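Local coordinates for choline kinase (Streptococcus pneumoniae, PDB 4R78), which probably phosphorylates choline, using ATP as the phosphate donor, and holds AMP in its nucleotide pocket in this crystal structure, at residues E80-V94 against G208-M220. Residues are numbered along the deposited sequence; the frame is centred on the assembly and turned at random.
With AMP (adenosine monophosphate), chain C.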
ATOM      1  N   GLU A  80       4.961 -10.833   5.365  1.00 13.76           N
ATOM      2  CA  GLU A  80       5.086 -10.233   4.044  1.00 13.59           C
ATOM      3  C   GLU A  80       6.139 -10.907   3.176  1.00 13.56           C
ATOM      4  O   GLU A  80       6.013 -10.920   1.950  1.00 14.10           O
ATOM      5  CB  GLU A  80       5.328  -8.725   4.150  1.00 13.16           C
ATOM      6  CG  GLU A  80       4.173  -7.965   4.815  1.00 13.48           C
ATOM      7  CD  GLU A  80       2.833  -8.154   4.117  1.00 13.15           C
ATOM      8  OE1 GLU A  80       1.804  -7.916   4.781  1.00 14.23           O
ATOM      9  OE2 GLU A  80       2.806  -8.540   2.924  1.00 13.48           O
ATOM     10  N   LYS A  81       7.166 -11.476   3.809  1.00 13.63           N
ATOM     11  CA  LYS A  81       8.148 -12.273   3.077  1.00 13.44           C
ATOM     12  C   LYS A  81       7.483 -13.533   2.521  1.00 13.42           C
ATOM     13  O   LYS A  81       7.707 -13.903   1.367  1.00 13.95           O
ATOM     14  CB  LYS A  81       9.364 -12.621   3.945  1.00 13.71           C
ATOM     15  CG  LYS A  81      10.490 -13.265   3.154  1.00 14.08           C
ATOM     16  CD  LYS A  81      11.801 -13.240   3.904  1.00 13.93           C
ATOM     17  CE  LYS A  81      12.906 -13.817   3.040  1.00 14.79           C
ATOM     18  NZ  LYS A  81      14.243 -13.568   3.643  1.00 14.86           N
ATOM     19  N   TYR A  82       6.648 -14.173   3.337  1.00 13.36           N
ATOM     20  CA  TYR A  82       5.859 -15.306   2.870  1.00 13.37           C
ATOM     21  C   TYR A  82       4.891 -14.890   1.768  1.00 13.48           C
ATOM     22  O   TYR A  82       4.758 -15.578   0.756  1.00 13.61           O
ATOM     23  CB  TYR A  82       5.076 -15.964   4.009  1.00 13.70           C
ATOM     24  CG  TYR A  82       4.151 -17.053   3.509  1.00 13.22           C
ATOM     25  CD1 TYR A  82       4.668 -18.246   2.996  1.00 14.42           C
ATOM     26  CD2 TYR A  82       2.765 -16.882   3.513  1.00 13.66           C
ATOM     27  CE1 TYR A  82       3.832 -19.247   2.514  1.00 15.31           C
ATOM     28  CE2 TYR A  82       1.915 -17.889   3.046  1.00 14.07           C
ATOM     29  CZ  TYR A  82       2.459 -19.061   2.540  1.00 14.90           C
ATOM     30  OH  TYR A  82       1.643 -20.060   2.063  1.00 14.68           O
ATOM     31  N   ASN A  83       4.213 -13.764   1.965  1.00 13.45           N
ATOM     32  CA  ASN A  83       3.264 -13.312   0.961  1.00 13.75           C
ATOM     33  C   ASN A  83       3.921 -13.111  -0.400  1.00 14.28           C
ATOM     34  O   ASN A  83       3.325 -13.439  -1.423  1.00 14.27           O
ATOM     35  CB  ASN A  83       2.502 -12.073   1.434  1.00 13.73           C
ATOM     36  CG  ASN A  83       1.546 -12.385   2.584  1.00 13.50           C
ATOM     37  OD1 ASN A  83       1.315 -13.549   2.915  1.00 13.15           O
ATOM     38  ND2 ASN A  83       0.998 -11.347   3.202  1.00 14.08           N
ATOM     39  N   LEU A  84       5.164 -12.628  -0.409  1.00 14.68           N
ATOM     40  CA  LEU A  84       5.926 -12.495  -1.654  1.00 15.64           C
ATOM     41  C   LEU A  84       6.082 -13.836  -2.365  1.00 15.29           C
ATOM     42  O   LEU A  84       5.765 -13.955  -3.550  1.00 15.35           O
ATOM     43  CB  LEU A  84       7.312 -11.892  -1.398  1.00 16.41           C
ATOM     44  CG  LEU A  84       7.550 -10.383  -1.345  1.00 18.16           C
ATOM     45  CD1 LEU A  84       9.046 -10.122  -1.412  1.00 19.79           C
ATOM     46  CD2 LEU A  84       6.841  -9.643  -2.470  1.00 19.68           C
ATOM     47  N   GLU A  85       6.579 -14.842  -1.646  1.00 15.31           N
ATOM     48  CA  GLU A  85       6.797 -16.156  -2.266  1.00 15.20           C
ATOM     49  C   GLU A  85       5.489 -16.868  -2.617  1.00 15.12           C
ATOM     50  O   GLU A  85       5.442 -17.643  -3.573  1.00 14.63           O
ATOM     51  CB  GLU A  85       7.745 -17.039  -1.430  1.00 15.57           C
ATOM     52  CG  GLU A  85       7.214 -17.477  -0.080  1.00 17.09           C
ATOM     53  CD  GLU A  85       8.298 -17.967   0.878  1.00 18.01           C
ATOM     54  OE1 GLU A  85       7.991 -18.055   2.078  1.00 19.12           O
ATOM     55  OE2 GLU A  85       9.442 -18.261   0.453  1.00 19.09           O
ATOM     56  N   LEU A  86       4.431 -16.573  -1.864  1.00 15.09           N
ATOM     57  CA  LEU A  86       3.105 -17.111  -2.155  1.00 15.46           C
ATOM     58  C   LEU A  86       2.485 -16.465  -3.396  1.00 15.83           C
ATOM     59  O   LEU A  86       1.888 -17.154  -4.225  1.00 16.26           O
ATOM     60  CB  LEU A  86       2.178 -16.952  -0.944  1.00 15.11           C
ATOM     61  CG  LEU A  86       0.694 -17.303  -1.119  1.00 14.70           C
ATOM     62  CD1 LEU A  86       0.499 -18.734  -1.627  1.00 15.32           C
ATOM     63  CD2 LEU A  86      -0.065 -17.096   0.172  1.00 14.71           C
ATOM     64  N   LEU A  87       2.638 -15.149  -3.527  1.00 15.99           N
ATOM     65  CA  LEU A  87       1.990 -14.406  -4.609  1.00 16.37           C
ATOM     66  C   LEU A  87       2.769 -14.412  -5.921  1.00 16.27           C
ATOM     67  O   LEU A  87       2.245 -13.983  -6.954  1.00 16.00           O
ATOM     68  CB  LEU A  87       1.714 -12.966  -4.179  1.00 16.77           C
ATOM     69  CG  LEU A  87       0.629 -12.766  -3.120  1.00 17.17           C
ATOM     70  CD1 LEU A  87       0.716 -11.367  -2.552  1.00 18.59           C
ATOM     71  CD2 LEU A  87      -0.753 -13.043  -3.694  1.00 19.48           C
ATOM     72  N   LYS A  88       4.007 -14.906  -5.880  1.00 16.44           N
ATOM     73  CA  LYS A  88       4.916 -14.814  -7.026  1.00 16.88           C
ATOM     74  C   LYS A  88       4.316 -15.332  -8.334  1.00 16.97           C
ATOM     75  O   LYS A  88       4.450 -14.682  -9.371  1.00 16.67           O
ATOM     76  CB  LYS A  88       6.254 -15.508  -6.742  1.00 17.03           C
ATOM     77  CG  LYS A  88       7.298 -15.239  -7.826  1.00 18.36           C
ATOM     78  CD  LYS A  88       8.566 -16.050  -7.628  1.00 20.37           C
ATOM     79  CE  LYS A  88       9.537 -15.826  -8.777  1.00 21.90           C
ATOM     80  NZ  LYS A  88       8.969 -16.249 -10.087  1.00 24.16           N
ATOM     81  N   ASP A  89       3.649 -16.485  -8.287  1.00 17.36           N
ATOM     82  CA  ASP A  89       3.152 -17.105  -9.522  1.00 18.13           C
ATOM     83  C   ASP A  89       1.951 -16.408 -10.171  1.00 18.13           C
ATOM     84  O   ASP A  89       1.515 -16.804 -11.252  1.00 18.60           O
ATOM     85  CB  ASP A  89       2.938 -18.624  -9.373  1.00 18.43           C
ATOM     86  CG  ASP A  89       1.864 -18.987  -8.361  1.00 20.53           C
ATOM     87  OD1 ASP A  89       1.042 -18.124  -8.000  1.00 21.56           O
ATOM     88  OD2 ASP A  89       1.841 -20.163  -7.940  1.00 24.05           O
ATOM     89  N   LEU A  90       1.425 -15.371  -9.521  1.00 17.87           N
ATOM     90  CA  LEU A  90       0.401 -14.519 -10.137  1.00 17.61           C
ATOM     91  C   LEU A  90       0.994 -13.638 -11.235  1.00 17.50           C
ATOM     92  O   LEU A  90       0.275 -13.163 -12.116  1.00 17.62           O
ATOM     93  CB  LEU A  90      -0.297 -13.639  -9.095  1.00 17.90           C
ATOM     94  CG  LEU A  90      -1.156 -14.283  -8.006  1.00 18.32           C
ATOM     95  CD1 LEU A  90      -1.872 -13.202  -7.209  1.00 18.98           C
ATOM     96  CD2 LEU A  90      -2.162 -15.275  -8.581  1.00 19.24           C
ATOM     97  N   GLY A  91       2.301 -13.413 -11.168  1.00 17.26           N
ATOM     98  CA  GLY A  91       3.008 -12.603 -12.158  1.00 17.26           C
ATOM     99  C   GLY A  91       2.686 -11.118 -12.109  1.00 17.14           C
ATOM    100  O   GLY A  91       2.897 -10.401 -13.086  1.00 17.78           O
ATOM    101  N   LEU A  92       2.187 -10.653 -10.967  1.00 16.90           N
ATOM    102  CA  LEU A  92       1.782  -9.258 -10.823  1.00 16.61           C
ATOM    103  C   LEU A  92       2.921  -8.352 -10.369  1.00 16.15           C
ATOM    104  O   LEU A  92       3.107  -7.266 -10.899  1.00 15.76           O
ATOM    105  CB  LEU A  92       0.591  -9.136  -9.869  1.00 17.01           C
ATOM    106  CG  LEU A  92      -0.725  -9.788 -10.308  1.00 17.58           C
ATOM    107  CD1 LEU A  92      -1.775  -9.658  -9.217  1.00 18.76           C
ATOM    108  CD2 LEU A  92      -1.227  -9.191 -11.622  1.00 19.42           C
ATOM    109  N   ASP A  93       3.680  -8.815  -9.382  1.00 15.61           N
ATOM    110  CA  ASP A  93       4.779  -8.041  -8.819  1.00 15.53           C
ATOM    111  C   ASP A  93       6.035  -8.217  -9.668  1.00 15.23           C
ATOM    112  O   ASP A  93       6.153  -9.181 -10.436  1.00 15.29           O
ATOM    113  CB  ASP A  93       5.033  -8.509  -7.380  1.00 15.33           C
ATOM    114  CG  ASP A  93       5.769  -7.478  -6.517  1.00 15.45           C
ATOM    115  OD1 ASP A  93       6.191  -6.404  -7.005  1.00 13.90           O
ATOM    116  OD2 ASP A  93       5.937  -7.769  -5.316  1.00 14.44           O
ATOM    117  N   VAL A  94       6.962  -7.274  -9.532  1.00 15.35           N
ATOM    118  CA  VAL A  94       8.288  -7.391 -10.127  1.00 15.27           C
ATOM    119  C   VAL A  94       9.132  -8.422  -9.368  1.00 15.27           C
ATOM    120  O   VAL A  94       8.745  -8.904  -8.296  1.00 15.19           O
ATOM    121  CB  VAL A  94       9.021  -6.025 -10.184  1.00 15.11           C
ATOM    122  CG1 VAL A  94       8.225  -5.020 -11.013  1.00 15.19           C
ATOM    123  CG2 VAL A  94       9.271  -5.478  -8.780  1.00 15.46           C
ATOM    124  N   GLY A 208       5.323  -3.094 -22.415  1.00 24.83           N
ATOM    125  CA  GLY A 208       3.872  -3.022 -22.236  1.00 23.91           C
ATOM    126  C   GLY A 208       3.289  -3.710 -21.015  1.00 23.29           C
ATOM    127  O   GLY A 208       2.168  -3.386 -20.597  1.00 23.22           O
ATOM    128  N   ARG A 209       4.032  -4.663 -20.450  1.00 22.49           N
ATOM    129  CA  ARG A 209       3.584  -5.399 -19.264  1.00 21.73           C
ATOM    130  C   ARG A 209       3.369  -4.474 -18.071  1.00 20.77           C
ATOM    131  O   ARG A 209       4.236  -3.664 -17.734  1.00 20.50           O
ATOM    132  CB  ARG A 209       4.578  -6.506 -18.897  1.00 21.76           C
ATOM    133  CG  ARG A 209       4.144  -7.379 -17.722  1.00 22.39           C
ATOM    134  CD  ARG A 209       5.103  -8.543 -17.511  1.00 22.51           C
ATOM    135  NE  ARG A 209       4.755  -9.327 -16.327  1.00 23.00           N
ATOM    136  CZ  ARG A 209       5.436 -10.386 -15.891  1.00 22.97           C
ATOM    137  NH1 ARG A 209       6.516 -10.812 -16.534  1.00 23.43           N
ATOM    138  NH2 ARG A 209       5.030 -11.026 -14.803  1.00 22.43           N
ATOM    139  N   LEU A 210       2.202  -4.610 -17.450  1.00 19.91           N
ATOM    140  CA  LEU A 210       1.847  -3.817 -16.284  1.00 18.78           C
ATOM    141  C   LEU A 210       2.065  -4.626 -15.012  1.00 18.29           C
ATOM    142  O   LEU A 210       1.590  -5.756 -14.896  1.00 18.25           O
ATOM    143  CB  LEU A 210       0.389  -3.350 -16.375  1.00 18.74           C
ATOM    144  CG  LEU A 210      -0.099  -2.340 -15.333  1.00 19.10           C
ATOM    145  CD1 LEU A 210       0.708  -1.045 -15.395  1.00 19.11           C
ATOM    146  CD2 LEU A 210      -1.579  -2.053 -15.526  1.00 19.83           C
ATOM    147  N   TYR A 211       2.789  -4.031 -14.070  1.00 17.41           N
ATOM    148  CA  TYR A 211       3.042  -4.637 -12.771  1.00 16.95           C
ATOM    149  C   TYR A 211       2.267  -3.920 -11.678  1.00 16.35           C
ATOM    150  O   TYR A 211       2.013  -2.720 -11.769  1.00 16.13           O
ATOM    151  CB  TYR A 211       4.533  -4.574 -12.432  1.00 17.04           C
ATOM    152  CG  TYR A 211       5.418  -5.416 -13.318  1.00 17.66           C
ATOM    153  CD1 TYR A 211       5.631  -6.766 -13.039  1.00 18.15           C
ATOM    154  CD2 TYR A 211       6.062  -4.857 -14.419  1.00 17.25           C
ATOM    155  CE1 TYR A 211       6.458  -7.541 -13.843  1.00 18.06           C
ATOM    156  CE2 TYR A 211       6.887  -5.623 -15.231  1.00 18.15           C
ATOM    157  CZ  TYR A 211       7.084  -6.960 -14.935  1.00 18.53           C
ATOM    158  OH  TYR A 211       7.899  -7.724 -15.732  1.00 19.47           O
ATOM    159  N   LEU A 212       1.886  -4.676 -10.654  1.00 15.85           N
ATOM    160  CA  LEU A 212       1.384  -4.120  -9.403  1.00 15.37           C
ATOM    161  C   LEU A 212       2.414  -4.446  -8.324  1.00 14.97           C
ATOM    162  O   LEU A 212       2.700  -5.618  -8.074  1.00 14.95           O
ATOM    163  CB  LEU A 212       0.009  -4.699  -9.062  1.00 15.57           C
ATOM    164  CG  LEU A 212      -0.619  -4.352  -7.707  1.00 15.92           C
ATOM    165  CD1 LEU A 212      -0.652  -2.841  -7.459  1.00 16.26           C
ATOM    166  CD2 LEU A 212      -2.014  -4.943  -7.598  1.00 15.39           C
ATOM    167  N   ILE A 213       2.966  -3.405  -7.703  1.00 14.66           N
ATOM    168  CA  ILE A 213       4.122  -3.549  -6.815  1.00 14.12           C
ATOM    169  C   ILE A 213       3.808  -3.138  -5.380  1.00 14.08           C
ATOM    170  O   ILE A 213       2.694  -2.708  -5.077  1.00 13.49           O
ATOM    171  CB  ILE A 213       5.342  -2.737  -7.339  1.00 14.24           C
ATOM    172  CG1 ILE A 213       5.053  -1.231  -7.276  1.00 14.25           C
ATOM    173  CG2 ILE A 213       5.720  -3.203  -8.747  1.00 14.46           C
ATOM    174  CD1 ILE A 213       6.277  -0.357  -7.418  1.00 15.27           C
ATOM    175  N   ASP A 214       4.804  -3.295  -4.508  1.00 13.68           N
ATOM    176  CA  ASP A 214       4.769  -2.812  -3.126  1.00 13.69           C
ATOM    177  C   ASP A 214       3.640  -3.429  -2.304  1.00 13.47           C
ATOM    178  O   ASP A 214       2.696  -2.757  -1.878  1.00 13.46           O
ATOM    179  CB  ASP A 214       4.784  -1.277  -3.075  1.00 13.97           C
ATOM    180  CG  ASP A 214       6.146  -0.690  -3.430  1.00 15.12           C
ATOM    181  OD1 ASP A 214       7.106  -1.453  -3.684  1.00 16.35           O
ATOM    182  OD2 ASP A 214       6.261   0.551  -3.439  1.00 16.89           O
ATOM    183  N   TRP A 215       3.782  -4.730  -2.080  1.00 13.08           N
ATOM    184  CA  TRP A 215       2.799  -5.531  -1.368  1.00 12.95           C
ATOM    185  C   TRP A 215       3.044  -5.581   0.144  1.00 13.17           C
ATOM    186  O   TRP A 215       2.565  -6.493   0.816  1.00 13.09           O
ATOM    187  CB  TRP A 215       2.789  -6.947  -1.959  1.00 13.01           C
ATOM    188  CG  TRP A 215       2.298  -6.988  -3.379  1.00 12.41           C
ATOM    189  CD1 TRP A 215       2.963  -6.569  -4.495  1.00 13.01           C
ATOM    190  CD2 TRP A 215       1.029  -7.469  -3.826  1.00 12.70           C
ATOM    191  NE1 TRP A 215       2.187  -6.759  -5.615  1.00 12.62           N
ATOM    192  CE2 TRP A 215       0.992  -7.310  -5.230  1.00 13.00           C
ATOM    193  CE3 TRP A 215      -0.085  -8.012  -3.174  1.00 13.19           C
ATOM    194  CZ2 TRP A 215      -0.119  -7.682  -5.997  1.00 13.48           C
ATOM    195  CZ3 TRP A 215      -1.188  -8.381  -3.934  1.00 14.46           C
ATOM    196  CH2 TRP A 215      -1.192  -8.219  -5.333  1.00 14.53           C
ATOM    197  N   GLU A 216       3.754  -4.589   0.684  1.00 13.32           N
ATOM    198  CA  GLU A 216       4.120  -4.581   2.111  1.00 13.64           C
ATOM    199  C   GLU A 216       2.941  -4.648   3.077  1.00 13.60           C
ATOM    200  O   GLU A 216       3.098  -5.089   4.213  1.00 13.82           O
ATOM    201  CB  GLU A 216       4.984  -3.363   2.462  1.00 13.94           C
ATOM    202  CG  GLU A 216       6.440  -3.473   2.021  1.00 14.94           C
ATOM    203  CD  GLU A 216       6.600  -3.557   0.509  1.00 15.49           C
ATOM    204  OE1 GLU A 216       5.950  -2.760  -0.201  1.00 15.17           O
ATOM    205  OE2 GLU A 216       7.366  -4.429   0.044  1.00 16.57           O
ATOM    206  N   TYR A 217       1.771  -4.197   2.630  1.00 13.57           N
ATOM    207  CA  TYR A 217       0.583  -4.200   3.478  1.00 13.65           C
ATOM    208  C   TYR A 217      -0.354  -5.364   3.198  1.00 13.48           C
ATOM    209  O   TYR A 217      -1.385  -5.503   3.868  1.00 13.37           O
ATOM    210  CB  TYR A 217      -0.161  -2.868   3.351  1.00 13.82           C
ATOM    211  CG  TYR A 217       0.665  -1.689   3.809  1.00 15.25           C
ATOM    212  CD1 TYR A 217       0.731  -1.342   5.159  1.00 17.09           C
ATOM    213  CD2 TYR A 217       1.398  -0.936   2.894  1.00 16.75           C
ATOM    214  CE1 TYR A 217       1.501  -0.264   5.583  1.00 18.67           C
ATOM    215  CE2 TYR A 217       2.169   0.145   3.307  1.00 18.80           C
ATOM    216  CZ  TYR A 217       2.214   0.472   4.653  1.00 18.85           C
ATOM    217  OH  TYR A 217       2.975   1.545   5.063  1.00 22.05           O
ATOM    218  N   SER A 218       0.015  -6.210   2.236  1.00 13.13           N
ATOM    219  CA  SER A 218      -0.884  -7.277   1.777  1.00 13.52           C
ATOM    220  C   SER A 218      -1.346  -8.179   2.922  1.00 13.54           C
ATOM    221  O   SER A 218      -0.576  -8.518   3.832  1.00 13.84           O
ATOM    222  CB  SER A 218      -0.273  -8.096   0.629  1.00 13.27           C
ATOM    223  OG  SER A 218       0.774  -8.951   1.072  1.00 13.91           O
ATOM    224  N   SER A 219      -2.617  -8.558   2.866  1.00 13.67           N
ATOM    225  CA  SER A 219      -3.270  -9.209   3.984  1.00 14.19           C
ATOM    226  C   SER A 219      -4.604  -9.763   3.524  1.00 13.82           C
ATOM    227  O   SER A 219      -5.117  -9.374   2.468  1.00 13.75           O
ATOM    228  CB  SER A 219      -3.504  -8.184   5.101  1.00 14.47           C
ATOM    229  OG  SER A 219      -3.956  -8.805   6.284  1.00 17.23           O
ATOM    230  N   MET A 220      -5.160 -10.678   4.310  1.00 13.58           N
ATOM    231  CA  MET A 220      -6.529 -11.129   4.085  1.00 13.83           C
ATOM    232  C   MET A 220      -7.493 -10.047   4.560  1.00 13.79           C
ATOM    233  O   MET A 220      -7.392  -9.558   5.693  1.00 14.42           O
ATOM    234  CB  MET A 220      -6.803 -12.453   4.799  1.00 13.76           C
ATOM    235  CG  MET A 220      -5.859 -13.579   4.395  1.00 13.88           C
ATOM    236  SD  MET A 220      -5.934 -13.971   2.642  1.00 13.84           S
ATOM    237  CE  MET A 220      -7.444 -14.945   2.597  1.00 14.05           C
TER
HETATM  238  P   AMP C 302       5.999   3.891  -4.538  0.20 35.70           P
HETATM  239  O1P AMP C 302       5.365   3.763  -3.173  0.50 35.91           O
HETATM  240  O2P AMP C 302       6.353   5.305  -4.931  0.30 35.77           O
HETATM  241  O3P AMP C 302       5.305   3.098  -5.619  0.30 35.60           O
HETATM  242  O5' AMP C 302       7.427   3.161  -4.393  0.20 35.33           O
HETATM  243  C5' AMP C 302       7.997   2.468  -5.502  0.50 34.73           C
HETATM  244  C4' AMP C 302       8.290   3.449  -6.631  0.50 34.28           C
HETATM  245  O4' AMP C 302       9.581   3.178  -7.187  0.50 34.22           O
HETATM  246  C3' AMP C 302       7.281   3.314  -7.761  0.50 33.98           C
HETATM  247  O3' AMP C 302       6.332   4.386  -7.734  1.00 33.21           O
HETATM  248  C2' AMP C 302       8.104   3.333  -9.034  0.50 33.91           C
HETATM  249  O2' AMP C 302       8.137   4.648  -9.589  1.00 33.89           O
HETATM  250  C1' AMP C 302       9.515   2.971  -8.605  0.50 34.03           C
HETATM  251  N9  AMP C 302       9.810   1.552  -8.940  1.00 34.04           N
HETATM  252  C8  AMP C 302       9.447   0.479  -8.211  1.00 33.64           C
HETATM  253  N7  AMP C 302       9.867  -0.680  -8.774  1.00 33.67           N
HETATM  254  C5  AMP C 302      10.527  -0.354  -9.895  1.00 34.14           C
HETATM  255  C6  AMP C 302      11.230  -1.099 -10.964  1.00 33.95           C
HETATM  256  N6  AMP C 302      11.301  -2.451 -10.922  1.00 34.47           N
HETATM  257  N1  AMP C 302      11.795  -0.388 -11.967  1.00 34.10           N
HETATM  258  C2  AMP C 302      11.725   0.958 -12.012  1.00 34.34           C
HETATM  259  N3  AMP C 302      11.100   1.700 -11.073  1.00 34.26           N
HETATM  260  C4  AMP C 302      10.491   1.116 -10.007  1.00 33.93           C
HETATM  261  O   HOH W   1       2.708  -8.258 -14.699  1.00 24.13           O
HETATM  262  O   HOH W   2       7.458  -4.524  -5.372  1.00 13.13           O
HETATM  263  O   HOH W   3       6.103  -6.127  -3.071  1.00 13.61           O
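E80 drives its carboxylate into the turn W215-S218, and this is the tightly packed, buried end of the contact. A bend at chi2 (-57°) swings the acid onto backbone carbonyls: E80 OE1 lies 2.6 Å from S218 O, close enough that the acid probably carries a proton. E80 OE2 sits 2.8 Å from S218 OG, a hydroxyl whose one proton could go to W215 O instead. One helical turn on, N83 turns ND2 toward that serine, 3.2 Å from S218 OG, while its OD1 accepts the backbone N-H of R144. Further along, L87 CD1 comes obliquely onto the indole of W215, 3.5 Å from CE3, and L92 CD1 approaches the same ring at CZ2. The hydrogen bond from W215 NE1 to L212 O, which lies near the ring plane, helps fix the turn of the indole. In this protein kinase-like fold, helix 77-87 takes a place like that of helix C in protein kinases, and D214, in the AMP pocket, probably that of the DFG aspartate. D93 lies against I213 and W215, and waters bridge its OD1 to D214 N and OD2 to W215 N. At the strand, L92 O takes the L212 N-H (2.9 Å), and V94 CG1 rests over one face of Y211, 3.9 Å from the ring centroid. Toward solvent the contact thins to a long exposed arm and a water: extended R209 sends NH2 to G91 O (2.8 Å, 166° at the hydrogen), and the water joins its NE to G91 O and L210 O.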